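Local coordinates for Lin1840 protein (Listeria innocua serovar 6a, PDB 4ZOB) that probably hydrolyses terminal, non-reducing beta-D-glucosyl residues to release beta-D-glucose, as a beta-glucosidase of glycoside hydrolase family 3, at residues W147-E152 against A194-A199; L203-V208 against G471-S476. The protein carries 1 engineered substitution. All blocks are in the same frame, centred on the assembly; numbering follows the deposited sequence.

Contact 1 of 2, residues W147-E152 against A194-A199. With LGC (D-glucono-1,5-lactone), chain C.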
# COMPACT_ATOMS: atom_id res chain seq x y z
N TRP A 147 -8.48 5.98 5.09
CA TRP A 147 -9.09 6.94 4.19
C TRP A 147 -10.48 7.36 4.72
O TRP A 147 -11.33 6.51 5.05
CB TRP A 147 -9.17 6.32 2.81
CG TRP A 147 -9.49 7.23 1.68
CD1 TRP A 147 -8.89 8.44 1.36
CD2 TRP A 147 -10.44 6.98 0.67
NE1 TRP A 147 -9.45 8.95 0.22
CE2 TRP A 147 -10.40 8.05 -0.23
CE3 TRP A 147 -11.33 5.95 0.43
CZ2 TRP A 147 -11.24 8.12 -1.32
CZ3 TRP A 147 -12.16 6.02 -0.66
CH2 TRP A 147 -12.12 7.09 -1.52
N GLY A 148 -10.71 8.67 4.80
CA GLY A 148 -11.96 9.14 5.43
C GLY A 148 -13.20 8.73 4.67
O GLY A 148 -14.28 8.55 5.24
N ARG A 149 -13.02 8.52 3.37
CA ARG A 149 -14.12 8.29 2.45
C ARG A 149 -14.60 6.84 2.35
O ARG A 149 -15.46 6.55 1.51
CB ARG A 149 -13.72 8.78 1.07
CG ARG A 149 -13.02 10.13 1.13
CD ARG A 149 -13.11 10.90 -0.15
NE ARG A 149 -14.51 11.12 -0.54
CZ ARG A 149 -14.96 12.03 -1.40
NH1 ARG A 149 -14.15 12.89 -1.99
NH2 ARG A 149 -16.27 12.07 -1.68
N VAL A 150 -14.05 5.95 3.18
CA VAL A 150 -14.54 4.57 3.23
C VAL A 150 -16.01 4.55 3.63
O VAL A 150 -16.75 3.64 3.24
CB VAL A 150 -13.70 3.62 4.12
CG1 VAL A 150 -12.33 3.41 3.51
CG2 VAL A 150 -13.55 4.08 5.56
N MET A 151 -16.42 5.61 4.34
CA MET A 151 -17.82 5.84 4.72
C MET A 151 -18.81 5.84 3.55
O MET A 151 -19.95 5.39 3.72
CB MET A 151 -18.00 7.10 5.61
CG MET A 151 -17.72 8.45 4.98
SD MET A 151 -19.00 9.73 5.19
CE MET A 151 -20.35 8.85 4.39
N GLU A 152 -18.35 6.28 2.39
CA GLU A 152 -19.21 6.46 1.21
C GLU A 152 -19.29 5.24 0.33
O GLU A 152 -20.15 5.20 -0.55
CB GLU A 152 -18.76 7.63 0.34
CG GLU A 152 -18.46 8.90 1.08
CD GLU A 152 -17.58 9.88 0.32
OE1 GLU A 152 -17.88 10.25 -0.87
OE2 GLU A 152 -16.60 10.33 0.96
N ALA A 194 -11.59 6.93 -11.85
CA ALA A 194 -11.70 5.59 -11.23
C ALA A 194 -10.63 5.30 -10.18
O ALA A 194 -9.59 5.95 -10.14
CB ALA A 194 -11.67 4.51 -12.30
N ALA A 195 -10.92 4.32 -9.33
CA ALA A 195 -9.92 3.70 -8.42
C ALA A 195 -9.44 4.64 -7.28
O ALA A 195 -8.36 4.44 -6.69
CB ALA A 195 -8.72 3.17 -9.21
N TYR A 196 -10.28 5.64 -7.01
CA TYR A 196 -9.94 6.75 -6.08
C TYR A 196 -9.66 6.26 -4.66
O TYR A 196 -8.89 6.91 -3.92
CB TYR A 196 -11.13 7.75 -6.07
CG TYR A 196 -11.09 8.92 -5.09
CD1 TYR A 196 -9.91 9.60 -4.81
CD2 TYR A 196 -12.26 9.38 -4.52
CE1 TYR A 196 -9.92 10.69 -3.97
CE2 TYR A 196 -12.27 10.45 -3.68
CZ TYR A 196 -11.10 11.12 -3.42
OH TYR A 196 -11.16 12.18 -2.57
N GLY A 197 -10.29 5.14 -4.31
CA GLY A 197 -10.21 4.56 -2.97
C GLY A 197 -8.93 3.82 -2.62
O GLY A 197 -8.74 3.34 -1.46
N ALA A 198 -8.05 3.73 -3.60
CA ALA A 198 -6.78 3.05 -3.38
C ALA A 198 -5.72 4.11 -3.04
O ALA A 198 -4.53 3.81 -3.05
CB ALA A 198 -6.40 2.23 -4.60
N ALA A 199 -6.15 5.36 -2.74
CA ALA A 199 -5.20 6.39 -2.26
C ALA A 199 -4.09 5.82 -1.40
O ALA A 199 -4.32 5.07 -0.42
CB ALA A 199 -5.90 7.46 -1.46
C1 LGC C . -16.10 16.85 -3.82
C2 LGC C . -16.26 15.36 -3.73
O5 LGC C . -17.25 17.70 -4.09
O1 LGC C . -15.00 17.40 -3.66
O2 LGC C . -15.13 14.78 -4.34
C3 LGC C . -17.44 14.80 -4.50
O3 LGC C . -17.66 13.41 -4.12
C4 LGC C . -18.65 15.76 -4.34
O4 LGC C . -19.79 15.29 -5.06
C5 LGC C . -18.28 17.12 -4.87
C6 LGC C . -19.45 18.11 -4.86
O6 LGC C . -20.22 17.99 -3.67
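The two backbones come nearest at W147 and A199, whose CA atoms are 7.6 Å apart, so the short 3-10 segments 148-152 and 196-197 meet through side chains and through G197. W147 drives the CZ2 corner of its indole over the centre of the Y196 ring. This is a T-shaped pair, with the six-membered ring of W147 and the Y196 ring 4.8 Å apart between centroids and their planes at 88°. G197 CA lies over one indole face, 3.7 Å from the centroid of the six-membered ring of W147, in a CH-pi contact. A199 CB rests on this same side, toward NE1, whereas R149 CB covers the opposite face. The indole is thus held between G197 on one face and the R149 side chain on the other, and its NE1 donates to E204 outside both segments.

R149 folds at its third torsion (chi3 58°), turning the guanidinium edge toward three partners. NE donates to E152 OE2 at 2.7 Å and NH2 to E152 OE1 at 2.6 Å, a side-on, two-nitrogen salt bridge that fixes the rotation of the group. NH1 gives a hydrogen bond of 3.1 Å to Y196 OH, which stands 25° out of the guanidinium plane; the tyrosine ring crosses that plane steeply. The far edge holds the lactone LGC: NH1 reaches its O2 at 3.2 Å and NH2 its O3 at 3.1 Å. E152 and Y196 therefore act as a second shell that positions the sugar-binding arginine.

K191, H192, D91 and D270 also bind LGC by hydrogen bonds, and H192 packs edge-to-face with Y196. Two loops that follow neighbouring strands of a TIM-barrel-like domain here line the lactone-binding pocket, consistent with the glucose-binding site of a family 3 glycoside hydrolase.

Contact 2 of 2, residues L203-V208 against G471-S476. With LGC (D-glucono-1,5-lactone), chain C.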
# COMPACT_ATOMS: atom_id res chain seq x y z
N LEU A 203 -4.13 8.39 2.39
CA LEU A 203 -3.96 9.86 2.48
C LEU A 203 -4.84 10.60 1.45
O LEU A 203 -4.81 10.33 0.24
CB LEU A 203 -2.47 10.22 2.35
CG LEU A 203 -2.03 11.68 2.29
CD1 LEU A 203 -2.50 12.48 3.51
CD2 LEU A 203 -0.51 11.79 2.16
N GLU A 204 -5.64 11.55 1.90
CA GLU A 204 -6.59 12.13 0.96
C GLU A 204 -5.95 12.66 -0.33
O GLU A 204 -4.90 13.37 -0.32
CB GLU A 204 -7.46 13.21 1.59
CG GLU A 204 -8.68 13.52 0.72
CD GLU A 204 -9.53 12.28 0.47
OE1 GLU A 204 -10.28 11.91 1.38
OE2 GLU A 204 -9.46 11.67 -0.61
N TYR A 205 -6.59 12.28 -1.43
CA TYR A 205 -6.21 12.65 -2.79
C TYR A 205 -4.90 12.00 -3.24
O TYR A 205 -4.42 12.25 -4.35
CB TYR A 205 -6.08 14.17 -2.93
CG TYR A 205 -7.23 14.97 -2.29
CD1 TYR A 205 -8.52 14.82 -2.73
CD2 TYR A 205 -6.99 15.84 -1.23
CE1 TYR A 205 -9.54 15.52 -2.13
CE2 TYR A 205 -8.00 16.55 -0.63
CZ TYR A 205 -9.29 16.40 -1.09
OH TYR A 205 -10.33 17.12 -0.51
N ASN A 206 -4.33 11.13 -2.42
CA ASN A 206 -2.98 10.66 -2.71
C ASN A 206 -2.92 9.77 -3.97
O ASN A 206 -3.94 9.33 -4.49
CB ASN A 206 -2.35 9.95 -1.51
CG ASN A 206 -0.84 10.09 -1.50
OD1 ASN A 206 -0.30 10.86 -2.27
ND2 ASN A 206 -0.16 9.36 -0.62
N THR A 207 -1.69 9.54 -4.43
CA THR A 207 -1.38 8.71 -5.57
C THR A 207 -2.07 7.37 -5.54
O THR A 207 -2.16 6.75 -4.50
CB THR A 207 0.10 8.42 -5.62
OG1 THR A 207 0.82 9.67 -5.64
CG2 THR A 207 0.43 7.50 -6.83
N VAL A 208 -2.56 6.92 -6.68
CA VAL A 208 -3.13 5.56 -6.81
C VAL A 208 -2.30 4.83 -7.85
O VAL A 208 -1.84 5.40 -8.80
CB VAL A 208 -4.63 5.64 -7.22
CG1 VAL A 208 -5.16 4.31 -7.71
CG2 VAL A 208 -5.47 6.18 -6.07
N GLY A 471 -13.88 11.73 9.63
CA GLY A 471 -13.92 11.00 8.38
C GLY A 471 -14.62 11.80 7.30
O GLY A 471 -14.72 13.03 7.39
N GLY A 472 -15.13 11.12 6.29
CA GLY A 472 -15.55 11.77 5.07
C GLY A 472 -14.36 12.37 4.31
O GLY A 472 -13.24 11.91 4.48
N GLU A 473 -14.62 13.37 3.47
CA GLU A 473 -13.60 13.84 2.55
C GLU A 473 -12.50 14.57 3.33
O GLU A 473 -12.81 15.38 4.19
CB GLU A 473 -14.18 14.73 1.43
CG GLU A 473 -13.08 15.21 0.47
CD GLU A 473 -13.54 16.07 -0.71
OE1 GLU A 473 -14.74 16.17 -0.96
OE2 GLU A 473 -12.66 16.65 -1.38
N ALA A 474 -11.24 14.25 3.03
CA ALA A 474 -10.10 14.90 3.67
C ALA A 474 -10.07 14.74 5.21
O ALA A 474 -9.47 15.58 5.95
CB ALA A 474 -10.04 16.38 3.27
N GLY A 475 -10.72 13.66 5.65
CA GLY A 475 -10.61 13.15 7.00
C GLY A 475 -9.82 11.85 7.06
O GLY A 475 -10.33 10.82 7.52
N SER A 476 -8.56 11.91 6.60
CA SER A 476 -7.66 10.77 6.70
C SER A 476 -7.10 10.67 8.12
O SER A 476 -6.71 11.69 8.72
CB SER A 476 -6.51 10.89 5.69
OG SER A 476 -6.94 10.61 4.36
C1 LGC C . -16.10 16.85 -3.82
C2 LGC C . -16.26 15.36 -3.73
O5 LGC C . -17.25 17.70 -4.09
O1 LGC C . -15.00 17.40 -3.66
O2 LGC C . -15.13 14.78 -4.34
C3 LGC C . -17.44 14.80 -4.50
O3 LGC C . -17.66 13.41 -4.12
C4 LGC C . -18.65 15.76 -4.34
O4 LGC C . -19.79 15.29 -5.06
C5 LGC C . -18.28 17.12 -4.87
C6 LGC C . -19.45 18.11 -4.86
O6 LGC C . -20.22 17.99 -3.67
O HOH W 1 -9.82 11.35 3.84
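E204 and A474 face each other across two type II turns, L203 to N206 and G472 to G475, each carrying one of the pair at a central position. The side chain of E204 runs between them. Its CB packs against A474 CA at 3.8 Å, close also to S476 OG. CG passes on beside the backbone of A474, and its other flank lies over the centre of the Y205 ring, 3.2 Å above the plane. A bend at chi2 (58°) folds the carboxylate back between the two turns, and its oxygens find different partners. OE1 accepts A474 N at 3.0 Å, on the anti side and 28° out of the carboxylate plane. It also accepts a hydrogen bond from water 1, at 2.6 Å; the same water donates to S476 OG at 3.0 Å, bridging the segments beside the direct bond, and S476 OG is further tied to G202 O. OE2 turns back to Y205 N of its own turn, 3.0 Å away, and receives W147 NE1. Several donors thus grip this buried carboxylate.

Y205 extends past A474 CB to donate from OH to E473 OE2, at only 2.5 Å. The oxygen sits at the ring edge, while the ring and carboxylate planes stand 79° apart. E473 is fully stretched beyond its CA, and this carries its OE1 to 3.0 Å from LGC O1.

The second subunit reaches the same place: its R572 donates to Y205 OH, its R582 to E473 O and its S585 to E204 O. A loop of the N-terminal barrel domain and one of the C-terminal domain join here beside the lactone, forming a sugar pocket shared between domains, as in other family 3 glycoside hydrolases, with the dimer interface at its border.

In the fold
Leaving strand 133-134, the chain enters the loop with 147-152, runs through helix 158-173 and strand 187-193, and closes contact 1 at 194-199, a local closure within the barrel domain. A few residues on, segment 203-208 opens contact 2 in the same loop, ahead of helix 212-219. That closure spans over 260 residues, through the rest of the barrel and into the C-terminal domain, ending between strand 459-465 and helix 484-494. The contacts stand in series, neither enclosing nor crossing the other, yet their centres lie 7 Å apart. Together they join two barrel loops to a loop of the next domain, around one lactone.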